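Methylmalonate-semialdehyde dehydrogenase (Oceanimonas doudoroffii, PDB 4ZZ7) probably catalyses the NAD-dependent, acylating oxidation of methylmalonate semialdehyde, as a tetrameric member of the aldehyde dehydrogenase family. Local coordinates at residues Met4-His9 / Gly34-Ala40; Leu39-Val45 / Val204-Ala210. All coordinates share one frame; numbering follows the deposited sequence.

Contact 1: Met4-His9 / Gly34-Ala40; sequences MTTIGH and GKQLDLA
Gly34 turns its carbonyl to Met4, whose CG lies 3.7 Å from Gly34 O. With Lys35 it forms a classic beta bulge opposite Val25. Strands 6-10 and 32-38 are the parallel, central pair of the four-stranded mixed N-terminal sheet. The Lys35 chain passes Ile7 at about a right angle, CD 4.0 Å from Ile7 CD1, and its ammonium goes on to Ser182. Gln36 joins the strands through both backbone groups: its N donates to Thr5 O (3.2 Å) and its O accepts from Ile7 N (2.8 Å), both bonds nearly straight. On the face shared with Thr6, Gln36 NE2 sits 3.4 Å from Met4 CE, while Ser22 and Asn24 hold the side-chain amide. On the other face Leu37, with CG anti to N (chi1 180°), swings its end back toward Ile7, CD1 3.6 Å from Ile7 CG2. Cutting Ile7 back to an alanine would probably open a gap beside Leu37 CD1, where CG2 was, and take the CD1 contact from the Lys35 methylenes. Asp38 N closes the pairing on Ile7 O (3.0 Å). Asp38 OD2 takes a weak bond from His9 NE2 (2.7 Å); the backbone N of Glu18 also reaches OD2 and that of Asn19 reaches OD1. These N-H donors would probably favour an ionised Asp38, while Asn205 N at His9 ND1 probably keeps the imidazole turned toward it.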
ATOM      1  N   MET A   4       1.280 -38.905  38.085  1.00 52.48           N
ATOM      2  CA  MET A   4       0.484 -38.150  37.042  1.00 53.17           C
ATOM      3  C   MET A   4       0.612 -36.622  37.205  1.00 52.73           C
ATOM      4  O   MET A   4       0.029 -36.027  38.125  1.00 45.21           O
ATOM      5  CB  MET A   4      -1.009 -38.568  37.030  1.00 51.34           C
ATOM      6  CG  MET A   4      -1.845 -37.825  35.982  1.00 49.57           C
ATOM      7  SD  MET A   4      -3.418 -38.552  35.450  1.00 47.45           S
ATOM      8  CE  MET A   4      -4.315 -38.621  37.002  1.00 48.08           C
ATOM      9  N   THR A   5       1.350 -36.006  36.276  1.00 54.44           N
ATOM     10  CA  THR A   5       1.711 -34.575  36.351  1.00 56.26           C
ATOM     11  C   THR A   5       0.495 -33.653  36.143  1.00 54.17           C
ATOM     12  O   THR A   5      -0.479 -34.036  35.476  1.00 57.48           O
ATOM     13  CB  THR A   5       2.813 -34.208  35.312  1.00 58.06           C
ATOM     14  OG1 THR A   5       2.309 -34.391  33.981  1.00 59.08           O
ATOM     15  CG2 THR A   5       4.108 -35.056  35.510  1.00 56.95           C
ATOM     16  N   THR A   6       0.548 -32.446  36.714  1.00 48.24           N
ATOM     17  CA  THR A   6      -0.535 -31.453  36.542  1.00 44.21           C
ATOM     18  C   THR A   6      -0.084 -30.240  35.713  1.00 38.09           C
ATOM     19  O   THR A   6       0.876 -29.560  36.054  1.00 37.29           O
ATOM     20  CB  THR A   6      -1.120 -31.004  37.894  1.00 47.28           C
ATOM     21  OG1 THR A   6      -1.517 -32.159  38.630  1.00 52.87           O
ATOM     22  CG2 THR A   6      -2.360 -30.130  37.718  1.00 47.48           C
ATOM     23  N   ILE A   7      -0.803 -29.981  34.624  1.00 33.68           N
ATOM     24  CA  ILE A   7      -0.483 -28.896  33.682  1.00 30.24           C
ATOM     25  C   ILE A   7      -1.016 -27.547  34.171  1.00 27.88           C
ATOM     26  O   ILE A   7      -2.216 -27.384  34.475  1.00 29.32           O
ATOM     27  CB  ILE A   7      -1.077 -29.169  32.287  1.00 28.30           C
ATOM     28  CG1 ILE A   7      -0.521 -30.478  31.724  1.00 27.91           C
ATOM     29  CG2 ILE A   7      -0.775 -28.005  31.345  1.00 27.88           C
ATOM     30  CD1 ILE A   7      -1.337 -31.036  30.584  1.00 27.57           C
ATOM     31  N   GLY A   8      -0.134 -26.569  34.206  1.00 24.36           N
ATOM     32  CA  GLY A   8      -0.477 -25.309  34.830  1.00 24.00           C
ATOM     33  C   GLY A   8      -0.772 -24.196  33.850  1.00 22.64           C
ATOM     34  O   GLY A   8      -1.338 -24.410  32.788  1.00 20.13           O
ATOM     35  N   HIS A   9      -0.353 -23.002  34.248  1.00 22.84           N
ATOM     36  CA  HIS A   9      -0.619 -21.774  33.545  1.00 23.62           C
ATOM     37  C   HIS A   9       0.642 -20.945  33.536  1.00 24.09           C
ATOM     38  O   HIS A   9       1.423 -20.989  34.468  1.00 25.62           O
ATOM     39  CB  HIS A   9      -1.687 -20.964  34.264  1.00 24.21           C
ATOM     40  CG  HIS A   9      -2.867 -21.758  34.707  1.00 25.04           C
ATOM     41  ND1 HIS A   9      -3.662 -22.450  33.830  1.00 25.31           N
ATOM     42  CD2 HIS A   9      -3.402 -21.954  35.936  1.00 26.19           C
ATOM     43  CE1 HIS A   9      -4.636 -23.050  34.492  1.00 26.24           C
ATOM     44  NE2 HIS A   9      -4.501 -22.764  35.774  1.00 27.07           N
ATOM     45  N   GLY A  34      -3.656 -39.482  30.315  1.00 35.52           N
ATOM     46  CA  GLY A  34      -2.245 -39.132  30.402  1.00 36.58           C
ATOM     47  C   GLY A  34      -1.953 -38.168  31.530  1.00 36.40           C
ATOM     48  O   GLY A  34      -1.171 -38.475  32.418  1.00 38.60           O
ATOM     49  N   LYS A  35      -2.600 -37.009  31.500  1.00 36.47           N
ATOM     50  CA  LYS A  35      -2.241 -35.881  32.369  1.00 37.67           C
ATOM     51  C   LYS A  35      -3.494 -35.180  32.894  1.00 35.62           C
ATOM     52  O   LYS A  35      -4.578 -35.322  32.330  1.00 31.96           O
ATOM     53  CB  LYS A  35      -1.350 -34.869  31.621  1.00 42.12           C
ATOM     54  CG  LYS A  35      -0.450 -35.484  30.547  1.00 48.80           C
ATOM     55  CD  LYS A  35       0.459 -34.491  29.828  1.00 54.58           C
ATOM     56  CE  LYS A  35       1.581 -33.978  30.739  1.00 59.40           C
ATOM     57  NZ  LYS A  35       2.467 -32.967  30.084  1.00 59.18           N
ATOM     58  N   GLN A  36      -3.325 -34.440  33.993  1.00 35.46           N
ATOM     59  CA  GLN A  36      -4.384 -33.607  34.584  1.00 34.04           C
ATOM     60  C   GLN A  36      -4.157 -32.151  34.203  1.00 32.41           C
ATOM     61  O   GLN A  36      -3.054 -31.610  34.361  1.00 32.07           O
ATOM     62  CB  GLN A  36      -4.378 -33.699  36.117  1.00 35.42           C
ATOM     63  CG  GLN A  36      -4.858 -35.018  36.683  1.00 36.50           C
ATOM     64  CD  GLN A  36      -6.295 -35.313  36.306  1.00 36.85           C
ATOM     65  OE1 GLN A  36      -7.202 -34.530  36.605  1.00 38.29           O
ATOM     66  NE2 GLN A  36      -6.512 -36.434  35.631  1.00 36.40           N
ATOM     67  N   LEU A  37      -5.208 -31.505  33.725  1.00 29.50           N
ATOM     68  CA  LEU A  37      -5.125 -30.103  33.371  1.00 26.10           C
ATOM     69  C   LEU A  37      -5.808 -29.266  34.415  1.00 25.17           C
ATOM     70  O   LEU A  37      -7.005 -29.402  34.635  1.00 22.39           O
ATOM     71  CB  LEU A  37      -5.788 -29.869  32.029  1.00 24.96           C
ATOM     72  CG  LEU A  37      -5.759 -28.420  31.564  1.00 24.16           C
ATOM     73  CD1 LEU A  37      -4.326 -27.899  31.442  1.00 23.07           C
ATOM     74  CD2 LEU A  37      -6.534 -28.336  30.263  1.00 23.51           C
ATOM     75  N   ASP A  38      -5.039 -28.385  35.042  1.00 27.02           N
ATOM     76  CA  ASP A  38      -5.597 -27.416  35.985  1.00 29.31           C
ATOM     77  C   ASP A  38      -6.535 -26.444  35.266  1.00 29.77           C
ATOM     78  O   ASP A  38      -6.181 -25.923  34.229  1.00 31.56           O
ATOM     79  CB  ASP A  38      -4.478 -26.632  36.656  1.00 29.41           C
ATOM     80  CG  ASP A  38      -4.975 -25.817  37.819  1.00 30.48           C
ATOM     81  OD1 ASP A  38      -5.526 -26.413  38.772  1.00 30.77           O
ATOM     82  OD2 ASP A  38      -4.804 -24.581  37.798  1.00 31.94           O
ATOM     83  N   LEU A  39      -7.729 -26.225  35.800  1.00 29.84           N
ATOM     84  CA  LEU A  39      -8.665 -25.286  35.197  1.00 31.71           C
ATOM     85  C   LEU A  39      -8.692 -23.972  35.969  1.00 31.74           C
ATOM     86  O   LEU A  39      -8.952 -23.943  37.171  1.00 31.57           O
ATOM     87  CB  LEU A  39     -10.070 -25.881  35.093  1.00 33.78           C
ATOM     88  CG  LEU A  39     -10.176 -27.185  34.290  1.00 35.78           C
ATOM     89  CD1 LEU A  39     -11.631 -27.595  34.172  1.00 36.06           C
ATOM     90  CD2 LEU A  39      -9.563 -27.096  32.891  1.00 35.83           C
ATOM     91  N   ALA A  40      -8.436 -22.881  35.256  1.00 31.10           N
ATOM     92  CA  ALA A  40      -8.311 -21.576  35.878  1.00 31.21           C
ATOM     93  C   ALA A  40      -9.657 -20.940  36.089  1.00 29.47           C
ATOM     94  O   ALA A  40     -10.547 -21.022  35.253  1.00 28.20           O
ATOM     95  CB  ALA A  40      -7.440 -20.661  35.038  1.00 32.97           C
TER

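Contact 2: Leu39-Val45 / Val204-Ala210; sequences LASTKTV and VNGDKEA. With NAD (nicotinamide-adenine-dinucleotide), chain M.
Glu209 lends its carboxylate to the start of a different helix: OE2 accepts from Thr42 N (2.9 Å), the first amide of helix 42-61. Two helix N-termini thus meet, one following the N-terminal sheet, the other following strand 201-203 of the mostly parallel, Rossmann-like NAD-binding sheet of the aldehyde dehydrogenase fold. Glu209 reaches over with an extended chain, CG opposite its backbone N (chi1 -167°), and the amide comes to OE2 from the anti side, 25° out of the carboxylate plane. The other oxygen forms a salt bridge with Arg21, which also pairs with Asp207, the N-cap of helix 208-216. Ser41 occupies the N-cap position of helix 42-61, its hydroxyl bonded to Glu18. Behind these charges Ala40 N donates a hydrogen bond to Asn205 O (2.9 Å), joining the two loops. Leu39 CD2 packs 3.7 Å from Gly206 CA. The apolar floor is Val45 CG2 on Ala210 CB (3.7 Å) and Ala40 CB on Val204 CG2 (3.9 Å). One water donates to both Ala40 O (2.6 Å) and Asp207 OD1 (2.7 Å). At the cofactor edge, Lys208 NZ makes a weak hydrogen bond of 3.5 Å to adenine N1A of NAD.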
ATOM      1  N   LEU A  39      -7.729 -26.225  35.800  1.00 29.84           N
ATOM      2  CA  LEU A  39      -8.665 -25.286  35.197  1.00 31.71           C
ATOM      3  C   LEU A  39      -8.692 -23.972  35.969  1.00 31.74           C
ATOM      4  O   LEU A  39      -8.952 -23.943  37.171  1.00 31.57           O
ATOM      5  CB  LEU A  39     -10.070 -25.881  35.093  1.00 33.78           C
ATOM      6  CG  LEU A  39     -10.176 -27.185  34.290  1.00 35.78           C
ATOM      7  CD1 LEU A  39     -11.631 -27.595  34.172  1.00 36.06           C
ATOM      8  CD2 LEU A  39      -9.563 -27.096  32.891  1.00 35.83           C
ATOM      9  N   ALA A  40      -8.436 -22.881  35.256  1.00 31.10           N
ATOM     10  CA  ALA A  40      -8.311 -21.576  35.878  1.00 31.21           C
ATOM     11  C   ALA A  40      -9.657 -20.940  36.089  1.00 29.47           C
ATOM     12  O   ALA A  40     -10.547 -21.022  35.253  1.00 28.20           O
ATOM     13  CB  ALA A  40      -7.440 -20.661  35.038  1.00 32.97           C
ATOM     14  N   SER A  41      -9.776 -20.274  37.219  1.00 29.90           N
ATOM     15  CA  SER A  41     -11.026 -19.692  37.644  1.00 31.10           C
ATOM     16  C   SER A  41     -10.944 -18.225  37.333  1.00 30.41           C
ATOM     17  O   SER A  41      -9.873 -17.727  37.004  1.00 29.18           O
ATOM     18  CB  SER A  41     -11.175 -19.896  39.152  1.00 32.38           C
ATOM     19  OG  SER A  41     -10.092 -19.252  39.832  1.00 32.59           O
ATOM     20  N   THR A  42     -12.049 -17.516  37.500  1.00 30.53           N
ATOM     21  CA  THR A  42     -12.068 -16.096  37.171  1.00 32.87           C
ATOM     22  C   THR A  42     -11.011 -15.289  37.963  1.00 32.38           C
ATOM     23  O   THR A  42     -10.570 -14.246  37.508  1.00 33.22           O
ATOM     24  CB  THR A  42     -13.457 -15.445  37.366  1.00 34.20           C
ATOM     25  OG1 THR A  42     -13.781 -15.446  38.745  1.00 41.68           O
ATOM     26  CG2 THR A  42     -14.545 -16.198  36.665  1.00 34.78           C
ATOM     27  N   LYS A  43     -10.603 -15.753  39.134  1.00 32.64           N
ATOM     28  CA  LYS A  43      -9.559 -15.061  39.903  1.00 35.61           C
ATOM     29  C   LYS A  43      -8.157 -15.218  39.306  1.00 33.79           C
ATOM     30  O   LYS A  43      -7.305 -14.316  39.410  1.00 33.02           O
ATOM     31  CB  LYS A  43      -9.536 -15.588  41.333  1.00 41.95           C
ATOM     32  CG  LYS A  43      -8.482 -14.925  42.208  1.00 48.37           C
ATOM     33  CD  LYS A  43      -8.362 -15.588  43.565  1.00 54.71           C
ATOM     34  CE  LYS A  43      -7.176 -15.013  44.329  1.00 58.03           C
ATOM     35  NZ  LYS A  43      -7.014 -15.637  45.670  1.00 62.41           N
ATOM     36  N   THR A  44      -7.913 -16.398  38.736  1.00 32.35           N
ATOM     37  CA  THR A  44      -6.633 -16.741  38.135  1.00 29.76           C
ATOM     38  C   THR A  44      -6.475 -16.027  36.805  1.00 30.05           C
ATOM     39  O   THR A  44      -5.436 -15.454  36.527  1.00 30.20           O
ATOM     40  CB  THR A  44      -6.522 -18.260  37.935  1.00 28.46           C
ATOM     41  OG1 THR A  44      -6.628 -18.910  39.205  1.00 26.72           O
ATOM     42  CG2 THR A  44      -5.178 -18.632  37.278  1.00 28.71           C
ATOM     43  N   VAL A  45      -7.508 -16.084  35.973  1.00 31.03           N
ATOM     44  CA  VAL A  45      -7.520 -15.346  34.710  1.00 30.55           C
ATOM     45  C   VAL A  45      -7.196 -13.872  34.995  1.00 31.10           C
ATOM     46  O   VAL A  45      -6.338 -13.293  34.339  1.00 32.08           O
ATOM     47  CB  VAL A  45      -8.876 -15.474  33.962  1.00 29.86           C
ATOM     48  CG1 VAL A  45      -8.904 -14.597  32.727  1.00 29.74           C
ATOM     49  CG2 VAL A  45      -9.144 -16.909  33.542  1.00 29.50           C
ATOM     50  N   VAL A 204      -3.549 -19.287  29.879  1.00 20.35           N
ATOM     51  CA  VAL A 204      -4.410 -19.560  31.014  1.00 20.89           C
ATOM     52  C   VAL A 204      -5.367 -20.667  30.573  1.00 22.23           C
ATOM     53  O   VAL A 204      -6.223 -20.472  29.721  1.00 23.01           O
ATOM     54  CB  VAL A 204      -5.039 -18.235  31.504  1.00 20.09           C
ATOM     55  CG1 VAL A 204      -6.385 -17.950  30.864  1.00 19.61           C
ATOM     56  CG2 VAL A 204      -5.105 -18.202  33.013  1.00 20.30           C
ATOM     57  N   ASN A 205      -5.116 -21.877  31.054  1.00 24.30           N
ATOM     58  CA  ASN A 205      -5.942 -23.059  30.718  1.00 24.93           C
ATOM     59  C   ASN A 205      -7.272 -23.108  31.457  1.00 24.96           C
ATOM     60  O   ASN A 205      -7.370 -22.689  32.619  1.00 25.53           O
ATOM     61  CB  ASN A 205      -5.171 -24.336  30.996  1.00 24.30           C
ATOM     62  CG  ASN A 205      -4.176 -24.620  29.933  1.00 25.07           C
ATOM     63  OD1 ASN A 205      -4.564 -24.886  28.805  1.00 28.03           O
ATOM     64  ND2 ASN A 205      -2.892 -24.570  30.266  1.00 25.64           N
ATOM     65  N   GLY A 206      -8.289 -23.638  30.792  1.00 24.02           N
ATOM     66  CA  GLY A 206      -9.588 -23.692  31.406  1.00 24.18           C
ATOM     67  C   GLY A 206     -10.684 -24.071  30.439  1.00 25.94           C
ATOM     68  O   GLY A 206     -10.449 -24.630  29.355  1.00 25.81           O
ATOM     69  N   ASP A 207     -11.898 -23.760  30.867  1.00 27.83           N
ATOM     70  CA  ASP A 207     -13.102 -24.035  30.125  1.00 28.19           C
ATOM     71  C   ASP A 207     -13.956 -22.753  30.113  1.00 28.32           C
ATOM     72  O   ASP A 207     -13.452 -21.651  30.363  1.00 27.04           O
ATOM     73  CB  ASP A 207     -13.814 -25.223  30.784  1.00 28.66           C
ATOM     74  CG  ASP A 207     -14.463 -24.874  32.114  1.00 29.89           C
ATOM     75  OD1 ASP A 207     -14.076 -23.902  32.800  1.00 28.81           O
ATOM     76  OD2 ASP A 207     -15.392 -25.610  32.481  1.00 33.91           O
ATOM     77  N   LYS A 208     -15.249 -22.901  29.861  1.00 29.25           N
ATOM     78  CA  LYS A 208     -16.148 -21.753  29.729  1.00 30.53           C
ATOM     79  C   LYS A 208     -15.895 -20.647  30.747  1.00 28.54           C
ATOM     80  O   LYS A 208     -15.999 -19.485  30.408  1.00 27.26           O
ATOM     81  CB  LYS A 208     -17.614 -22.195  29.826  1.00 32.18           C
ATOM     82  CG  LYS A 208     -18.590 -21.137  29.373  1.00 34.29           C
ATOM     83  CD  LYS A 208     -19.973 -21.300  29.970  1.00 37.20           C
ATOM     84  CE  LYS A 208     -20.911 -20.204  29.470  1.00 39.45           C
ATOM     85  NZ  LYS A 208     -21.023 -20.139  27.975  1.00 41.33           N
ATOM     86  N   GLU A 209     -15.586 -21.014  31.986  1.00 28.34           N
ATOM     87  CA  GLU A 209     -15.399 -20.020  33.051  1.00 28.40           C
ATOM     88  C   GLU A 209     -14.228 -19.059  32.771  1.00 26.09           C
ATOM     89  O   GLU A 209     -14.305 -17.864  33.086  1.00 23.36           O
ATOM     90  CB  GLU A 209     -15.233 -20.704  34.419  1.00 29.71           C
ATOM     91  CG  GLU A 209     -15.350 -19.763  35.617  1.00 31.35           C
ATOM     92  CD  GLU A 209     -14.792 -20.359  36.914  1.00 34.92           C
ATOM     93  OE1 GLU A 209     -15.035 -21.578  37.173  1.00 39.08           O
ATOM     94  OE2 GLU A 209     -14.118 -19.604  37.678  1.00 32.63           O
ATOM     95  N   ALA A 210     -13.153 -19.585  32.193  1.00 24.33           N
ATOM     96  CA  ALA A 210     -11.999 -18.757  31.890  1.00 23.55           C
ATOM     97  C   ALA A 210     -12.330 -17.896  30.683  1.00 22.57           C
ATOM     98  O   ALA A 210     -11.939 -16.735  30.603  1.00 21.92           O
ATOM     99  CB  ALA A 210     -10.774 -19.611  31.617  1.00 23.99           C
TER
HETATM  100  PA  NAD M 501     -15.059 -25.219  20.167  1.00 47.36           P
HETATM  101  O1A NAD M 501     -15.570 -26.147  21.266  1.00 46.29           O
HETATM  102  O2A NAD M 501     -16.009 -24.493  19.230  1.00 43.25           O
HETATM  103  O5B NAD M 501     -14.177 -24.047  20.861  1.00 46.00           O
HETATM  104  C5B NAD M 501     -12.775 -24.161  21.144  1.00 41.94           C
HETATM  105  C4B NAD M 501     -12.350 -23.222  22.272  1.00 38.73           C
HETATM  106  O4B NAD M 501     -13.489 -22.581  22.851  1.00 36.88           O
HETATM  107  C3B NAD M 501     -11.639 -23.928  23.423  1.00 37.46           C
HETATM  108  O3B NAD M 501     -10.524 -23.123  23.814  1.00 34.93           O
HETATM  109  C2B NAD M 501     -12.701 -24.081  24.510  1.00 37.53           C
HETATM  110  O2B NAD M 501     -12.295 -23.960  25.877  1.00 37.76           O
HETATM  111  C1B NAD M 501     -13.668 -22.947  24.224  1.00 37.65           C
HETATM  112  N9A NAD M 501     -15.089 -23.317  24.499  1.00 39.19           N
HETATM  113  C8A NAD M 501     -15.681 -24.516  24.227  1.00 38.74           C
HETATM  114  N7A NAD M 501     -16.982 -24.497  24.588  1.00 38.34           N
HETATM  115  C5A NAD M 501     -17.249 -23.274  25.110  1.00 37.80           C
HETATM  116  C6A NAD M 501     -18.444 -22.598  25.695  1.00 36.51           C
HETATM  117  N6A NAD M 501     -19.618 -23.259  25.778  1.00 35.98           N
HETATM  118  N1A NAD M 501     -18.309 -21.313  26.124  1.00 35.24           N
HETATM  119  C2A NAD M 501     -17.117 -20.647  26.042  1.00 34.01           C
HETATM  120  N3A NAD M 501     -15.993 -21.184  25.522  1.00 32.17           N
HETATM  121  C4A NAD M 501     -15.995 -22.478  25.054  1.00 37.52           C
HETATM  122  O3  NAD M 501     -13.971 -26.033  19.247  1.00 50.37           O
HETATM  123  PN  NAD M 501     -13.227 -27.466  19.530  1.00 49.99           P
HETATM  124  O1N NAD M 501     -12.181 -27.337  20.642  1.00 48.95           O
HETATM  125  O2N NAD M 501     -14.195 -28.657  19.544  1.00 46.90           O
HETATM  126  O5D NAD M 501     -12.474 -27.487  18.112  1.00 51.33           O
HETATM  127  C5D NAD M 501     -13.183 -27.872  16.922  1.00 57.61           C
HETATM  128  C4D NAD M 501     -13.754 -26.709  16.085  1.00 61.76           C
HETATM  129  O4D NAD M 501     -12.766 -25.820  15.514  1.00 65.76           O
HETATM  130  C3D NAD M 501     -14.545 -27.251  14.882  1.00 63.77           C
HETATM  131  O3D NAD M 501     -15.955 -27.140  15.107  1.00 57.82           O
HETATM  132  C2D NAD M 501     -14.096 -26.447  13.652  1.00 66.08           C
HETATM  133  O2D NAD M 501     -15.205 -25.989  12.872  1.00 63.54           O
HETATM  134  C1D NAD M 501     -13.295 -25.316  14.274  1.00 65.85           C
HETATM  135  N1N NAD M 501     -12.239 -24.757  13.437  1.00 68.43           N
HETATM  136  C2N NAD M 501     -12.515 -23.610  12.803  1.00 71.75           C
HETATM  137  C3N NAD M 501     -11.560 -22.999  11.996  1.00 73.58           C
HETATM  138  C7N NAD M 501     -11.827 -21.725  11.230  1.00 78.12           C
HETATM  139  O7N NAD M 501     -12.783 -21.572  10.461  1.00 74.25           O
HETATM  140  N7N NAD M 501     -10.936 -20.762  11.386  1.00 79.79           N
HETATM  141  C4N NAD M 501     -10.302 -23.581  11.888  1.00 68.67           C
HETATM  142  C5N NAD M 501     -10.023 -24.766  12.557  1.00 67.21           C
HETATM  143  C6N NAD M 501     -11.026 -25.341  13.341  1.00 70.12           C
HETATM  144  O   HOH W   1     -12.035 -22.360  33.671  1.00 13.38           O

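The two contacts follow one another along the chain and share Leu39 and Ala40, where strand 32-38 gives way to helix 42-61. Contact 1 is only partly buried: its Met4-Thr6 end is exposed, and its chemistry is mostly regular backbone pairing between strands. Contact 2 is the buried one, relying on helix-end capping, a charge cluster and small apolar side chains, with a single backbone bond across. It also reaches the cofactor directly through Lys208, whereas contact 1 stands a layer further off. Asn205 joins them: its ND2 probably hydrogen-bonds Gly8 O at 3.0 Å, and its CG packs 3.6 Å from Leu37 CD1, tying the N-terminal sheet to the NAD-binding domain.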